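Long-range contact in penaeus monodon metallodensovirus major capsid protein (Penaeus monodon metallodensovirus, PDB 6WH7), which assembles in sixty copies into the capsid of a shrimp densovirus, a shell that probably encloses the single-stranded DNA genome: residues Y234-V239 / S332-T337. Sequence-based numbering, arbitrary orientation.
Sequences YGNAYV and SLVSIT
Ala-237 and Leu-333 face each other as a single antiparallel, non-hydrogen-bonded bridge, their CA atoms 3.8 Å apart. A backbone hydrogen bond flanks the pair on each side: Val-334 N donates to Asn-236 O (3.0 Å) and Tyr-238 N to Ser-332 O (3.0 Å). Both are bent, with N-H...O angles near 140°. Before the bridge, Gly-235 and Asn-236 both take left-handed backbone angles, which turn the chain into the pairing. The bridge joins the loop between strands 229-230 and 257-262 to the approach to strand 335-337, the edge strand of a three-stranded antiparallel sheet within the chain. Such long loops between strands are characteristic of parvoviral capsid proteins, which are built round a jelly roll. Among the side chains, Val-334 meets Tyr-238 in a CH-pi contact: CG1 stands over the ring centre, 3.4 Å from the centroid and 10° off the normal. Tyr-238 CG lies anti to its own carbonyl carbon (chi1 -64°), which sends the ring alongside the other segment; its hydroxyl is hydrogen-bonded to Gln-345 N. The second branch of Val-334, CG2, rests 3.7 Å from Asn-236 CB. Leu-333 reaches back with CD2 to Ala-237 CB (3.6 Å). Farther along, Ile-336 CG1 lies obliquely against Asn-236 CG at 3.9 Å, and the isoleucine also packs on Ile-341 of the neighbouring strand 340-345.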
loop_
_atom_site.group_PDB
_atom_site.type_symbol
_atom_site.label_atom_id
_atom_site.label_comp_id
_atom_site.label_asym_id
_atom_site.label_seq_id
_atom_site.Cartn_x
_atom_site.Cartn_y
_atom_site.Cartn_z
ATOM N N TYR A 234 82.983 52.202 -25.098
ATOM C CA TYR A 234 82.959 51.384 -26.304
ATOM C C TYR A 234 84.009 51.848 -27.303
ATOM O O TYR A 234 84.742 51.024 -27.856
ATOM C CB TYR A 234 81.557 51.366 -26.913
ATOM C CG TYR A 234 80.994 52.714 -27.261
ATOM C CD1 TYR A 234 81.212 53.282 -28.501
ATOM C CD2 TYR A 234 80.229 53.409 -26.355
ATOM C CE1 TYR A 234 80.701 54.508 -28.812
ATOM C CE2 TYR A 234 79.722 54.636 -26.655
ATOM C CZ TYR A 234 79.949 55.180 -27.885
ATOM O OH TYR A 234 79.428 56.413 -28.188
ATOM N N GLY A 235 84.123 53.151 -27.529
ATOM C CA GLY A 235 85.247 53.655 -28.289
ATOM C C GLY A 235 85.308 53.179 -29.723
ATOM O O GLY A 235 86.255 52.482 -30.092
ATOM N N ASN A 236 84.287 53.505 -30.510
ATOM C CA ASN A 236 84.115 53.051 -31.898
ATOM C C ASN A 236 84.340 51.546 -32.028
ATOM O O ASN A 236 85.060 51.057 -32.893
ATOM C CB ASN A 236 84.955 53.873 -32.901
ATOM C CG ASN A 236 86.459 53.737 -32.738
ATOM O OD1 ASN A 236 86.994 52.670 -32.480
ATOM N ND2 ASN A 236 87.153 54.847 -32.923
ATOM N N ALA A 237 83.652 50.813 -31.169
ATOM C CA ALA A 237 83.520 49.374 -31.251
ATOM C C ALA A 237 82.172 49.022 -31.855
ATOM O O ALA A 237 81.195 49.755 -31.699
ATOM C CB ALA A 237 83.643 48.737 -29.869
ATOM N N TYR A 238 82.130 47.905 -32.568
ATOM C CA TYR A 238 80.849 47.330 -32.928
ATOM C C TYR A 238 80.121 46.911 -31.662
ATOM O O TYR A 238 80.722 46.761 -30.599
ATOM C CB TYR A 238 81.022 46.111 -33.827
ATOM C CG TYR A 238 81.630 46.377 -35.172
ATOM C CD1 TYR A 238 80.850 46.793 -36.233
ATOM C CD2 TYR A 238 82.973 46.164 -35.397
ATOM C CE1 TYR A 238 81.393 47.017 -37.464
ATOM C CE2 TYR A 238 83.522 46.385 -36.629
ATOM C CZ TYR A 238 82.726 46.814 -37.658
ATOM O OH TYR A 238 83.269 47.044 -38.893
ATOM N N VAL A 239 78.809 46.733 -31.769
ATOM C CA VAL A 239 78.097 46.229 -30.604
ATOM C C VAL A 239 78.644 44.819 -30.452
ATOM O O VAL A 239 79.033 44.209 -31.458
ATOM C CB VAL A 239 76.568 46.221 -30.767
ATOM C CG1 VAL A 239 76.066 47.419 -31.562
ATOM C CG2 VAL A 239 76.071 44.887 -31.228
ATOM N N SER A 332 85.623 44.150 -30.664
ATOM C CA SER A 332 86.128 44.452 -31.987
ATOM C C SER A 332 85.697 45.850 -32.363
ATOM O O SER A 332 84.588 46.278 -32.038
ATOM C CB SER A 332 85.625 43.462 -33.013
ATOM O OG SER A 332 84.230 43.575 -33.138
ATOM N N LEU A 333 86.580 46.552 -33.047
ATOM C CA LEU A 333 86.392 47.953 -33.348
ATOM C C LEU A 333 86.039 48.106 -34.815
ATOM O O LEU A 333 86.495 47.337 -35.662
ATOM C CB LEU A 333 87.659 48.743 -33.043
ATOM C CG LEU A 333 88.207 48.595 -31.632
ATOM C CD1 LEU A 333 89.460 49.420 -31.488
ATOM C CD2 LEU A 333 87.182 48.964 -30.599
ATOM N N VAL A 334 85.210 49.101 -35.111
ATOM C CA VAL A 334 85.066 49.511 -36.493
ATOM C C VAL A 334 86.397 50.085 -36.948
ATOM O O VAL A 334 87.146 50.675 -36.162
ATOM C CB VAL A 334 83.925 50.529 -36.653
ATOM C CG1 VAL A 334 82.650 49.947 -36.133
ATOM C CG2 VAL A 334 84.232 51.785 -35.913
ATOM N N SER A 335 86.719 49.888 -38.216
ATOM C CA SER A 335 87.994 50.368 -38.719
ATOM C C SER A 335 87.886 51.867 -38.950
ATOM O O SER A 335 87.104 52.317 -39.790
ATOM C CB SER A 335 88.368 49.635 -40.002
ATOM O OG SER A 335 89.603 50.100 -40.507
ATOM N N ILE A 336 88.678 52.634 -38.210
ATOM C CA ILE A 336 88.644 54.088 -38.243
ATOM C C ILE A 336 90.057 54.582 -38.478
ATOM O O ILE A 336 90.980 54.195 -37.755
ATOM C CB ILE A 336 88.108 54.691 -36.932
ATOM C CG1 ILE A 336 86.726 54.163 -36.594
ATOM C CG2 ILE A 336 88.035 56.191 -37.039
ATOM C CD1 ILE A 336 85.721 54.541 -37.565
ATOM N N THR A 337 90.230 55.428 -39.479
ATOM C CA THR A 337 91.416 56.258 -39.577
ATOM C C THR A 337 90.954 57.702 -39.643
ATOM O O THR A 337 89.983 58.021 -40.335
ATOM C CB THR A 337 92.297 55.893 -40.781
ATOM O OG1 THR A 337 93.537 56.602 -40.689
ATOM C CG2 THR A 337 91.631 56.251 -42.091
#